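Local atomic coordinates of leucine aminopeptidase 1 (PDB entry 2HC9), a protein that releases N-terminal amino acids, preferably leucine, from peptides by means of two zinc ions per subunit, and probably acts as a digestive enzyme. Residues A[256-261]-A[267-272]; A[305-310]-A[334-339]; A[272-277]-A[461-466]. The protein carries 1 engineered substitution. One frame throughout, in Å; residues are numbered along the deposited sequence. Where two conformers were deposited one is given.

Contact 1 (A[256-261]-A[267-272]). With ZN (zinc ion), chain B; ZN (zinc ion), chain C.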
ATOM      1  N   TYR A 256       7.362 -22.234  13.719  1.00 15.75           N
ATOM      2  CA  TYR A 256       6.902 -21.451  12.577  1.00 14.01           C
ATOM      3  C   TYR A 256       6.107 -20.290  13.084  1.00 14.06           C
ATOM      4  O   TYR A 256       5.314 -20.445  14.007  1.00 13.60           O
ATOM      5  CB  TYR A 256       5.990 -22.285  11.652  1.00 13.02           C
ATOM      6  CG  TYR A 256       5.870 -21.638  10.306  1.00 18.89           C
ATOM      7  CD1 TYR A 256       6.838 -21.864   9.319  1.00 14.48           C
ATOM      8  CD2 TYR A 256       4.823 -20.753  10.030  1.00 17.99           C
ATOM      9  CE1 TYR A 256       6.746 -21.252   8.064  1.00 13.19           C
ATOM     10  CE2 TYR A 256       4.707 -20.150   8.795  1.00 15.61           C
ATOM     11  CZ  TYR A 256       5.657 -20.391   7.830  1.00 16.16           C
ATOM     12  OH  TYR A 256       5.504 -19.773   6.638  1.00 14.29           O
ATOM     13  N   ASP A 257       6.296 -19.137  12.455  1.00 12.77           N
ATOM     14  CA  ASP A 257       5.541 -17.941  12.823  1.00 13.22           C
ATOM     15  C   ASP A 257       4.705 -17.455  11.617  1.00 13.48           C
ATOM     16  O   ASP A 257       5.230 -16.821  10.702  1.00 15.44           O
ATOM     17  CB  ASP A 257       6.534 -16.863  13.257  1.00 12.76           C
ATOM     18  CG  ASP A 257       5.862 -15.697  13.957  1.00 15.46           C
ATOM     19  OD1 ASP A 257       4.614 -15.743  14.176  1.00 14.51           O
ATOM     20  OD2 ASP A 257       6.614 -14.753  14.298  1.00 14.89           O
ATOM     21  N   THR A 258       3.402 -17.745  11.623  1.00 14.13           N
ATOM     22  CA  THR A 258       2.498 -17.158  10.621  1.00 14.08           C
ATOM     23  C   THR A 258       2.172 -15.691  10.952  1.00 14.78           C
ATOM     24  O   THR A 258       1.561 -14.998  10.138  1.00 15.29           O
ATOM     25  CB  THR A 258       1.138 -17.870  10.582  1.00 17.46           C
ATOM     26  OG1 THR A 258       0.481 -17.654  11.835  1.00 18.57           O
ATOM     27  CG2 THR A 258       1.290 -19.396  10.324  1.00 15.91           C
ATOM     28  N   GLY A 259       2.570 -15.247  12.147  1.00 13.97           N
ATOM     29  CA  GLY A 259       2.186 -13.939  12.686  1.00 14.61           C
ATOM     30  C   GLY A 259       0.979 -14.046  13.631  1.00 19.74           C
ATOM     31  O   GLY A 259       0.730 -13.147  14.465  1.00 15.80           O
ATOM     32  N   GLY A 260       0.214 -15.131  13.486  1.00 16.24           N
ATOM     33  CA  GLY A 260      -1.039 -15.291  14.229  1.00 16.19           C
ATOM     34  C   GLY A 260      -2.176 -14.568  13.539  1.00 15.12           C
ATOM     35  O   GLY A 260      -2.105 -14.279  12.339  1.00 14.29           O
ATOM     36  N   LEU A 261      -3.255 -14.258  14.260  1.00 16.79           N
ATOM     37  CA  LEU A 261      -4.379 -13.599  13.588  0.60 14.23           C
ATOM     38  C   LEU A 261      -4.025 -12.238  12.978  1.00 16.55           C
ATOM     39  O   LEU A 261      -4.618 -11.848  11.967  1.00 17.11           O
ATOM     40  CB  LEU A 261      -5.610 -13.506  14.495  0.60 16.97           C
ATOM     41  CG  LEU A 261      -6.480 -14.767  14.564  0.60 16.88           C
ATOM     42  CD1 LEU A 261      -7.401 -14.671  15.780  0.60 16.72           C
ATOM     43  CD2 LEU A 261      -7.334 -14.976  13.276  0.60 12.15           C
ATOM     44  N   THR A 267       4.684 -11.846   1.292  1.00 17.78           N
ATOM     45  CA  THR A 267       6.161 -11.872   1.176  1.00 20.92           C
ATOM     46  C   THR A 267       6.855 -11.895   2.530  1.00 21.73           C
ATOM     47  O   THR A 267       8.037 -12.208   2.611  1.00 19.51           O
ATOM     48  CB  THR A 267       6.721 -10.685   0.323  1.00 22.23           C
ATOM     49  OG1 THR A 267       6.256  -9.451   0.884  1.00 21.26           O
ATOM     50  CG2 THR A 267       6.244 -10.792  -1.146  1.00 25.54           C
ATOM     51  N   GLY A 268       6.123 -11.568   3.591  1.00 17.42           N
ATOM     52  CA  GLY A 268       6.667 -11.582   4.955  1.00 22.16           C
ATOM     53  C   GLY A 268       6.728 -12.959   5.599  1.00 21.13           C
ATOM     54  O   GLY A 268       7.519 -13.209   6.512  1.00 19.78           O
ATOM     55  N   MET A 269       5.879 -13.867   5.137  1.00 16.47           N
ATOM     56  CA  MET A 269       5.749 -15.162   5.825  1.00 17.55           C
ATOM     57  C   MET A 269       6.776 -16.225   5.406  1.00 14.90           C
ATOM     58  O   MET A 269       7.192 -17.041   6.239  1.00 16.91           O
ATOM     59  CB  MET A 269       4.317 -15.731   5.719  1.00 15.35           C
ATOM     60  CG  MET A 269       4.024 -16.791   6.778  1.00 13.12           C
ATOM     61  SD  MET A 269       2.401 -17.573   6.573  1.00 17.03           S
ATOM     62  CE  MET A 269       1.312 -16.192   6.944  1.00 14.78           C
ATOM     63  N   PRO A 270       7.176 -16.263   4.115  1.00 16.45           N
ATOM     64  CA  PRO A 270       8.280 -17.183   3.815  1.00 16.16           C
ATOM     65  C   PRO A 270       9.515 -16.865   4.686  1.00 19.69           C
ATOM     66  O   PRO A 270       9.732 -15.699   5.061  1.00 17.58           O
ATOM     67  CB  PRO A 270       8.589 -16.899   2.339  1.00 19.84           C
ATOM     68  CG  PRO A 270       7.263 -16.371   1.752  1.00 16.63           C
ATOM     69  CD  PRO A 270       6.671 -15.568   2.911  1.00 15.43           C
ATOM     70  N   ASN A 271      10.280 -17.907   5.010  1.00 17.64           N
ATOM     71  CA  ASN A 271      11.433 -17.862   5.933  1.00 14.71           C
ATOM     72  C   ASN A 271      11.076 -18.066   7.390  1.00 16.17           C
ATOM     73  O   ASN A 271      11.978 -18.223   8.206  1.00 14.96           O
ATOM     74  CB  ASN A 271      12.289 -16.577   5.834  1.00 17.90           C
ATOM     75  CG  ASN A 271      12.772 -16.286   4.425  1.00 20.73           C
ATOM     76  OD1 ASN A 271      12.871 -17.186   3.586  1.00 19.57           O
ATOM     77  ND2 ASN A 271      13.105 -15.020   4.174  1.00 19.69           N
ATOM     78  N   MET A 272       9.780 -18.082   7.722  1.00 15.86           N
ATOM     79  CA  MET A 272       9.395 -18.123   9.131  1.00 17.83           C
ATOM     80  C   MET A 272       9.545 -19.477   9.856  1.00 14.34           C
ATOM     81  O   MET A 272       9.341 -19.538  11.074  1.00 14.93           O
ATOM     82  CB  MET A 272       8.001 -17.523   9.358  1.00 14.16           C
ATOM     83  CG  MET A 272       7.954 -15.993   9.137  1.00 14.83           C
ATOM     84  SD  MET A 272       9.098 -15.100  10.215  1.00 20.77           S
ATOM     85  CE  MET A 272      10.456 -14.754   9.119  1.00 23.36           C
TER
HETATM   86 ZN    ZN B 701       6.056 -13.081  15.349  1.00 18.80          ZN
HETATM   87 ZN    ZN C 702       8.515 -14.741  16.045  1.00 18.97          ZN
HETATM   88  O   HOH W   1       8.031 -12.750  15.652  1.00 14.92           O
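Y256 and D257, which form the short strand 256-257, pack against M269 and M272 of the loop leading to helix 277-290, a buried and largely apolar contact beside the two zinc ions. M272 lays its CB over one face of the Y256 ring, 4.2 Å from the centroid and only 16° off the normal, a CH-pi contact. M269 meets the same ring differently. Its SD lies at the ring edge, 5.4 Å from the centroid, as a Met-aromatic contact, and its CG touches Y256 CE2 at 4.0 Å. A bend at the last torsion then brings M269 CE to 3.4 Å from T258 O. Unbranched, flexible methionines suit such work, and tyrosine adds a hydroxyl that bonds to the carbonyl of P316 of a second subunit.

The backbones are joined more loosely, by a weak bond of 3.4 Å from D257 N to M272 O. That oxygen also receives the CA-H of Y256. M269 to M272 form a type II turn, with N271 at the position of positive phi.

In this M17 catalytic domain, strand 256-257 belongs to the central sheet and delivers a zinc ligand at its end. With CG anti to the backbone N (chi1 -167°), D257 places OD2 2.0 Å from the zinc of chain B and 2.6 Å from that of chain C, bridging them unequally. Its OD1 accepts G259 N at 2.9 Å from above the carboxylate plane, an Asx turn, and also takes a bond from N307. T258 OG1 accepts from G260 N, an ST turn, and is also hydrogen-bonded to N307 O on the neighbouring strand, while G259 and G260 adopt backbone angles that a side chain would obstruct.

Contact 2 (A[305-310]-A[334-339]). With ZN (zinc ion), chain B; ZN (zinc ion), chain C; BCT (bicarbonate ion), chain D.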
ATOM      1  N   VAL A 305       7.001 -23.342  20.467  1.00 13.69           N
ATOM      2  CA  VAL A 305       5.577 -23.125  20.101  1.00 12.39           C
ATOM      3  C   VAL A 305       5.469 -22.989  18.589  1.00 14.10           C
ATOM      4  O   VAL A 305       6.454 -22.693  17.915  1.00 13.31           O
ATOM      5  CB  VAL A 305       5.016 -21.813  20.708  1.00 15.10           C
ATOM      6  CG1 VAL A 305       5.046 -21.845  22.247  1.00 17.04           C
ATOM      7  CG2 VAL A 305       5.757 -20.573  20.136  1.00 15.54           C
ATOM      8  N   GLU A 306       4.273 -23.218  18.051  1.00 12.50           N
ATOM      9  CA  GLU A 306       3.994 -22.751  16.698  1.00 13.83           C
ATOM     10  C   GLU A 306       2.895 -21.695  16.772  1.00 15.39           C
ATOM     11  O   GLU A 306       1.888 -21.906  17.446  1.00 16.48           O
ATOM     12  CB  GLU A 306       3.600 -23.915  15.778  1.00 14.17           C
ATOM     13  CG  GLU A 306       3.274 -23.407  14.329  1.00 14.47           C
ATOM     14  CD  GLU A 306       3.177 -24.509  13.274  1.00 17.10           C
ATOM     15  OE1 GLU A 306       3.857 -25.550  13.417  1.00 17.18           O
ATOM     16  OE2 GLU A 306       2.420 -24.319  12.288  1.00 15.42           O
ATOM     17  N   ASN A 307       3.115 -20.552  16.102  1.00 13.52           N
ATOM     18  CA  ASN A 307       2.190 -19.410  16.154  1.00 13.24           C
ATOM     19  C   ASN A 307       1.321 -19.440  14.885  1.00 16.31           C
ATOM     20  O   ASN A 307       1.781 -19.070  13.793  1.00 17.23           O
ATOM     21  CB  ASN A 307       3.009 -18.100  16.252  1.00 12.41           C
ATOM     22  CG  ASN A 307       2.150 -16.902  16.659  1.00 16.53           C
ATOM     23  OD1 ASN A 307       1.145 -17.057  17.346  1.00 17.61           O
ATOM     24  ND2 ASN A 307       2.535 -15.705  16.210  1.00 14.73           N
ATOM     25  N   ASN A 308       0.096 -19.949  15.015  1.00 14.84           N
ATOM     26  CA  ASN A 308      -0.744 -20.214  13.847  1.00 13.73           C
ATOM     27  C   ASN A 308      -2.151 -19.657  14.059  1.00 14.01           C
ATOM     28  O   ASN A 308      -2.407 -18.931  15.019  1.00 15.95           O
ATOM     29  CB  ASN A 308      -0.751 -21.727  13.480  1.00 14.41           C
ATOM     30  CG  ASN A 308      -0.828 -21.967  11.952  1.00 14.98           C
ATOM     31  OD1 ASN A 308      -1.732 -21.462  11.277  1.00 16.00           O
ATOM     32  ND2 ASN A 308       0.103 -22.765  11.413  1.00 15.44           N
ATOM     33  N   VAL A 309      -3.056 -19.977  13.140  1.00 14.01           N
ATOM     34  CA  VAL A 309      -4.302 -19.240  12.993  1.00 16.53           C
ATOM     35  C   VAL A 309      -5.493 -20.199  13.161  1.00 17.53           C
ATOM     36  O   VAL A 309      -5.649 -21.156  12.387  1.00 16.00           O
ATOM     37  CB  VAL A 309      -4.359 -18.575  11.582  1.00 16.99           C
ATOM     38  CG1 VAL A 309      -5.711 -17.926  11.351  1.00 17.01           C
ATOM     39  CG2 VAL A 309      -3.218 -17.544  11.454  1.00 14.99           C
ATOM     40  N   SER A 310      -6.317 -19.946  14.173  1.00 17.09           N
ATOM     41  CA  SER A 310      -7.594 -20.660  14.319  1.00 16.22           C
ATOM     42  C   SER A 310      -8.502 -19.856  15.236  1.00 14.87           C
ATOM     43  O   SER A 310      -8.051 -18.867  15.832  1.00 16.99           O
ATOM     44  CB  SER A 310      -7.370 -22.068  14.897  1.00 18.03           C
ATOM     45  OG  SER A 310      -7.232 -22.020  16.314  1.00 17.05           O
ATOM     46  N   ASP A 334       1.867 -11.145  16.504  1.00 13.00           N
ATOM     47  CA  ASP A 334       3.176 -11.445  15.869  1.00 14.54           C
ATOM     48  C   ASP A 334       4.351 -11.021  16.778  1.00 15.51           C
ATOM     49  O   ASP A 334       5.526 -11.275  16.469  1.00 16.18           O
ATOM     50  CB  ASP A 334       3.244 -10.708  14.529  1.00 15.98           C
ATOM     51  CG  ASP A 334       4.308 -11.253  13.585  1.00 22.67           C
ATOM     52  OD1 ASP A 334       4.987 -12.269  13.880  1.00 14.93           O
ATOM     53  OD2 ASP A 334       4.457 -10.659  12.508  1.00 17.59           O
ATOM     54  N   ALA A 335       4.046 -10.369  17.895  1.00 14.10           N
ATOM     55  CA  ALA A 335       5.075 -10.052  18.897  1.00 12.79           C
ATOM     56  C   ALA A 335       5.009 -11.174  19.956  1.00 15.41           C
ATOM     57  O   ALA A 335       4.837 -10.927  21.185  1.00 16.25           O
ATOM     58  CB  ALA A 335       4.792  -8.656  19.514  1.00 13.77           C
ATOM     59  N   GLU A 336       5.133 -12.413  19.465  1.00 17.87           N
ATOM     60  CA  GLU A 336       4.865 -13.608  20.286  1.00 15.70           C
ATOM     61  C   GLU A 336       6.119 -14.147  20.984  1.00 16.93           C
ATOM     62  O   GLU A 336       6.033 -14.755  22.078  1.00 13.78           O
ATOM     63  CB  GLU A 336       4.163 -14.706  19.448  1.00 14.04           C
ATOM     64  CG  GLU A 336       5.130 -15.682  18.718  1.00 14.05           C
ATOM     65  CD  GLU A 336       5.904 -15.002  17.610  1.00 14.71           C
ATOM     66  OE1 GLU A 336       7.048 -15.416  17.317  1.00 17.02           O
ATOM     67  OE2 GLU A 336       5.385 -14.036  17.018  1.00 16.07           O
ATOM     68  N   GLY A 337       7.284 -13.948  20.367  1.00 13.54           N
ATOM     69  CA  GLY A 337       8.543 -14.404  20.969  1.00 14.60           C
ATOM     70  C   GLY A 337       8.773 -13.803  22.350  1.00 19.20           C
ATOM     71  O   GLY A 337       9.182 -14.488  23.281  1.00 15.91           O
ATOM     72  N   ARG A 338       8.468 -12.525  22.494  1.00 16.21           N
ATOM     73  CA  ARG A 338       8.718 -11.849  23.753  1.00 13.71           C
ATOM     74  C   ARG A 338       7.784 -12.365  24.864  1.00 14.79           C
ATOM     75  O   ARG A 338       8.181 -12.406  26.033  1.00 14.17           O
ATOM     76  CB  ARG A 338       8.612 -10.324  23.581  1.00 12.07           C
ATOM     77  CG  ARG A 338       7.179  -9.837  23.209  1.00 13.72           C
ATOM     78  CD  ARG A 338       7.222  -8.373  22.689  1.00 13.81           C
ATOM     79  NE  ARG A 338       7.742  -8.333  21.318  1.00 16.08           N
ATOM     80  CZ  ARG A 338       7.765  -7.225  20.573  1.00 15.96           C
ATOM     81  NH1 ARG A 338       7.272  -6.079  21.070  1.00 15.51           N
ATOM     82  NH2 ARG A 338       8.245  -7.274  19.331  1.00 12.92           N
ATOM     83  N   LEU A 339       6.576 -12.799  24.495  1.00 15.40           N
ATOM     84  CA  LEU A 339       5.626 -13.392  25.465  1.00 15.41           C
ATOM     85  C   LEU A 339       6.200 -14.713  25.982  1.00 14.92           C
ATOM     86  O   LEU A 339       6.247 -14.959  27.182  1.00 14.65           O
ATOM     87  CB  LEU A 339       4.268 -13.674  24.796  1.00 14.09           C
ATOM     88  CG  LEU A 339       3.474 -12.402  24.369  1.00 17.08           C
ATOM     89  CD1 LEU A 339       2.203 -12.795  23.624  1.00 15.40           C
ATOM     90  CD2 LEU A 339       3.132 -11.535  25.594  1.00 17.11           C
TER
HETATM   91 ZN    ZN B 701       6.056 -13.081  15.349  1.00 18.80          ZN
HETATM   92 ZN    ZN C 702       8.515 -14.741  16.045  1.00 18.97          ZN
HETATM   93  C   BCT D 801       8.556 -11.048  18.966  1.00 14.92           C
HETATM   94  O1  BCT D 801       8.493 -12.184  18.485  1.00 16.93           O
HETATM   95  O2  BCT D 801       9.052 -10.092  18.337  1.00 16.07           O
HETATM   96  O3  BCT D 801       8.052 -10.841  20.154  1.00 14.83           O
HETATM   97  O   HOH W   1       8.031 -12.750  15.652  1.00 14.92           O
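The N307 amide and the E336 carboxylate meet with their planes turned 32° apart, and N307 CG packs 3.8 Å from E336 CG. Segment 334-339 lies in the Asn-Thr-Asp-Ala-Glu-Gly-Arg-Leu signature of the M17 aminopeptidases. A second flat group, the R338 guanidinium, carries A335 CB over the centre of one face and bicarbonate at its edge, where O2 lies in plane.

E336 owes its place to a CG set between its backbone N and carbonyl carbon (chi1 89°) and to a further bend at chi2. Its two oxygens are thereby divided between the metals: OE2 is 2.0 Å from the zinc of chain B and OE1 2.1 Å from that of chain C. D334 gives the chain B zinc both its backbone O and its OD1, and its OD2 pairs with K264. Asparagine suits position 307 because ND2 can donate to D257 OD1 and T333 O, tying a second-shell amide to a zinc ligand.

R338, predicted to be an active-site residue, holds bicarbonate O3 through both its backbone N and NE. The zinc-bridging water donates to bicarbonate O1 at 2.9 Å, an oxygen also gripped by G337 N.

Contact 3 (A[272-277]-A[461-466]). With ZN (zinc ion), chain C.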
ATOM      1  N   MET A 272       9.780 -18.082   7.722  1.00 15.86           N
ATOM      2  CA  MET A 272       9.395 -18.123   9.131  1.00 17.83           C
ATOM      3  C   MET A 272       9.545 -19.477   9.856  1.00 14.34           C
ATOM      4  O   MET A 272       9.341 -19.538  11.074  1.00 14.93           O
ATOM      5  CB  MET A 272       8.001 -17.523   9.358  1.00 14.16           C
ATOM      6  CG  MET A 272       7.954 -15.993   9.137  1.00 14.83           C
ATOM      7  SD  MET A 272       9.098 -15.100  10.215  1.00 20.77           S
ATOM      8  CE  MET A 272      10.456 -14.754   9.119  1.00 23.36           C
ATOM      9  N   LYS A 273       9.964 -20.525   9.141  1.00 14.85           N
ATOM     10  CA  LYS A 273      10.567 -21.710   9.797  1.00 15.33           C
ATOM     11  C   LYS A 273      11.805 -21.341  10.635  1.00 14.96           C
ATOM     12  O   LYS A 273      12.204 -22.106  11.516  1.00 16.02           O
ATOM     13  CB  LYS A 273      10.983 -22.762   8.743  1.00 14.85           C
ATOM     14  CG  LYS A 273      12.307 -22.386   8.012  1.00 13.39           C
ATOM     15  CD  LYS A 273      12.557 -23.280   6.791  1.00 15.64           C
ATOM     16  CE  LYS A 273      13.705 -22.682   5.942  1.00 13.68           C
ATOM     17  NZ  LYS A 273      14.219 -23.686   4.916  1.00 12.70           N
ATOM     18  N   ARG A 274      12.427 -20.191  10.343  1.00 13.17           N
ATOM     19  CA  ARG A 274      13.703 -19.848  10.979  1.00 14.12           C
ATOM     20  C   ARG A 274      13.486 -19.148  12.316  1.00 16.76           C
ATOM     21  O   ARG A 274      14.455 -18.782  12.982  1.00 15.43           O
ATOM     22  CB  ARG A 274      14.576 -18.992  10.055  1.00 13.84           C
ATOM     23  CG  ARG A 274      14.901 -19.682   8.705  1.00 17.68           C
ATOM     24  CD  ARG A 274      15.930 -18.837   7.885  1.00 20.57           C
ATOM     25  NE  ARG A 274      15.912 -19.298   6.493  1.00 23.54           N
ATOM     26  CZ  ARG A 274      15.811 -18.534   5.419  1.00 25.00           C
ATOM     27  NH1 ARG A 274      15.770 -17.203   5.499  1.00 19.08           N
ATOM     28  NH2 ARG A 274      15.797 -19.126   4.232  1.00 24.95           N
ATOM     29  N   ASP A 275      12.220 -18.989  12.726  1.00 12.67           N
ATOM     30  CA  ASP A 275      11.904 -18.251  13.943  1.00 13.14           C
ATOM     31  C   ASP A 275      12.210 -19.018  15.259  1.00 14.61           C
ATOM     32  O   ASP A 275      11.887 -18.554  16.359  1.00 13.50           O
ATOM     33  CB  ASP A 275      10.431 -17.819  13.899  1.00 14.39           C
ATOM     34  CG  ASP A 275      10.166 -16.550  14.679  1.00 15.93           C
ATOM     35  OD1 ASP A 275      11.063 -15.680  14.824  1.00 14.06           O
ATOM     36  OD2 ASP A 275       9.019 -16.404  15.120  1.00 15.44           O
ATOM     37  N   MET A 276      12.810 -20.202  15.126  1.00 14.50           N
ATOM     38  CA  MET A 276      13.304 -20.990  16.270  1.00 15.49           C
ATOM     39  C   MET A 276      14.839 -20.967  16.345  1.00 13.12           C
ATOM     40  O   MET A 276      15.450 -21.756  17.097  1.00 15.10           O
ATOM     41  CB  MET A 276      12.787 -22.463  16.183  1.00 15.79           C
ATOM     42  CG  MET A 276      12.778 -23.109  14.766  1.00 15.54           C
ATOM     43  SD  MET A 276      14.332 -23.025  13.865  1.00 15.09           S
ATOM     44  CE  MET A 276      15.268 -24.190  14.897  1.00 13.87           C
ATOM     45  N   GLY A 277      15.477 -20.064  15.588  1.00 15.85           N
ATOM     46  CA  GLY A 277      16.955 -20.001  15.574  1.00 14.31           C
ATOM     47  C   GLY A 277      17.598 -19.737  16.944  1.00 17.06           C
ATOM     48  O   GLY A 277      18.702 -20.236  17.243  1.00 15.27           O
ATOM     49  N   PRO A 461      21.394 -11.836  11.910  1.00 16.45           N
ATOM     50  CA  PRO A 461      22.654 -12.629  11.845  1.00 16.62           C
ATOM     51  C   PRO A 461      22.501 -14.139  11.880  1.00 17.15           C
ATOM     52  O   PRO A 461      23.468 -14.848  11.581  1.00 16.68           O
ATOM     53  CB  PRO A 461      23.465 -12.174  13.074  1.00 18.49           C
ATOM     54  CG  PRO A 461      22.525 -11.430  13.936  1.00 21.80           C
ATOM     55  CD  PRO A 461      21.363 -10.944  13.082  1.00 16.67           C
ATOM     56  N   ALA A 462      21.309 -14.620  12.235  1.00 14.45           N
ATOM     57  CA  ALA A 462      21.024 -16.066  12.239  1.00 15.52           C
ATOM     58  C   ALA A 462      20.919 -16.662  10.840  1.00 19.26           C
ATOM     59  O   ALA A 462      20.812 -17.881  10.710  1.00 16.94           O
ATOM     60  CB  ALA A 462      19.739 -16.369  13.027  1.00 12.78           C
ATOM     61  N   GLU A 463      20.940 -15.828   9.798  1.00 16.07           N
ATOM     62  CA  GLU A 463      20.765 -16.342   8.443  1.00 17.39           C
ATOM     63  C   GLU A 463      21.531 -15.533   7.419  1.00 18.38           C
ATOM     64  O   GLU A 463      21.727 -14.333   7.605  1.00 18.56           O
ATOM     65  CB  GLU A 463      19.283 -16.361   8.089  1.00 16.54           C
ATOM     66  CG  GLU A 463      18.610 -14.988   8.126  1.00 17.95           C
ATOM     67  CD  GLU A 463      17.142 -15.115   7.756  1.00 21.53           C
ATOM     68  OE1 GLU A 463      16.383 -15.667   8.557  1.00 20.65           O
ATOM     69  OE2 GLU A 463      16.770 -14.717   6.653  1.00 23.02           O
ATOM     70  N   VAL A 464      21.983 -16.184   6.342  1.00 16.89           N
ATOM     71  CA  VAL A 464      22.467 -15.472   5.152  1.00 18.27           C
ATOM     72  C   VAL A 464      21.850 -16.174   3.947  1.00 20.38           C
ATOM     73  O   VAL A 464      21.985 -17.391   3.796  1.00 15.70           O
ATOM     74  CB  VAL A 464      24.017 -15.555   5.009  1.00 19.17           C
ATOM     75  CG1 VAL A 464      24.474 -14.957   3.678  1.00 20.45           C
ATOM     76  CG2 VAL A 464      24.713 -14.854   6.153  1.00 22.66           C
ATOM     77  N   GLY A 465      21.178 -15.411   3.087  1.00 21.13           N
ATOM     78  CA  GLY A 465      20.594 -15.975   1.879  1.00 22.89           C
ATOM     79  C   GLY A 465      19.547 -16.965   2.346  1.00 22.30           C
ATOM     80  O   GLY A 465      18.723 -16.651   3.218  1.00 21.42           O
ATOM     81  N   ASP A 466      19.592 -18.187   1.828  1.00 20.68           N
ATOM     82  CA  ASP A 466      18.593 -19.215   2.116  0.50 23.05           C
ATOM     83  C   ASP A 466      18.983 -20.173   3.240  1.00 20.74           C
ATOM     84  O   ASP A 466      18.350 -21.237   3.395  1.00 17.81           O
ATOM     85  CB  ASP A 466      18.320 -20.023   0.843  0.50 24.00           C
ATOM     86  CG  ASP A 466      17.753 -19.174  -0.259  0.50 20.57           C
ATOM     87  OD1 ASP A 466      17.052 -18.209   0.066  0.50 20.36           O
ATOM     88  OD2 ASP A 466      18.004 -19.465  -1.441  0.50 33.93           O
TER
HETATM   89 ZN    ZN C 702       8.515 -14.741  16.045  1.00 18.97          ZN
HETATM   90  O   HOH W   2      15.660 -22.151   3.110  1.00 21.60           O
HETATM   91  O   HOH W   3      17.055 -21.925   5.820  1.00 18.75           O
HETATM   92  O   HOH W   4      15.666 -17.274   2.252  1.00 36.95           O
HETATM   93  O   HOH W   1       8.031 -12.750  15.652  1.00 14.92           O
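R274 reaches from the 3-10 turn 272-274 to E463 on the short strand 463-464. Its CB passes 4.1 Å from E463 OE1. CG stands anti to the carbonyl carbon (chi1 -59°), and from there the extended chain carries CD to 3.3 Å from the same E463 OE1. Farther out, NE donates to water 3, which in turn donates to D466 O. NH1 forms a salt bridge with E463 OE2 at 2.9 Å, but its hydrogen bond is weak, bent to 122°, and the guanidinium and carboxylate planes stand 80° apart. NH2 donates to water 4 at 2.7 Å; a second water, water 2, links NH2 with K273 NZ and D466 O.

Arginine fits this place because its length and three donor nitrogens serve a carboxylate and several waters at once. Replaced by a methionine, R274 would probably leave E463 without its charge partner and water 3 without the NE-H it accepts.

I177 of helix 157-178 also packs on R274, while the next residue, D275, binds the zinc of chain C through OD2 at 2.0 Å. One skewed ion pair and a set of bridging waters imply a partly hydrated, electrostatic link between a zinc-bearing turn and a hairpin near the surface.

From the N terminus, contact 1 comes first: the chain leaves strand 256-257, makes a short excursion and returns at 267-272, closing a small loop. Residue M272 ends contact 1 and begins contact 3, whose far partner, 461-466, arrives almost two hundred residues later. Contact 2, from the end of strand 297-307 to the start of helix 337-350, opens and closes within that long loop, so it is nested in contact 3 and follows contact 1 in series. The neighbouring strands 256-257 and 297-307 place contacts 1 and 2 on one sheet, and D257, D275 and E336 bring all three together at the zinc of chain C. Contact 3 extends this to the 463-468 hairpin.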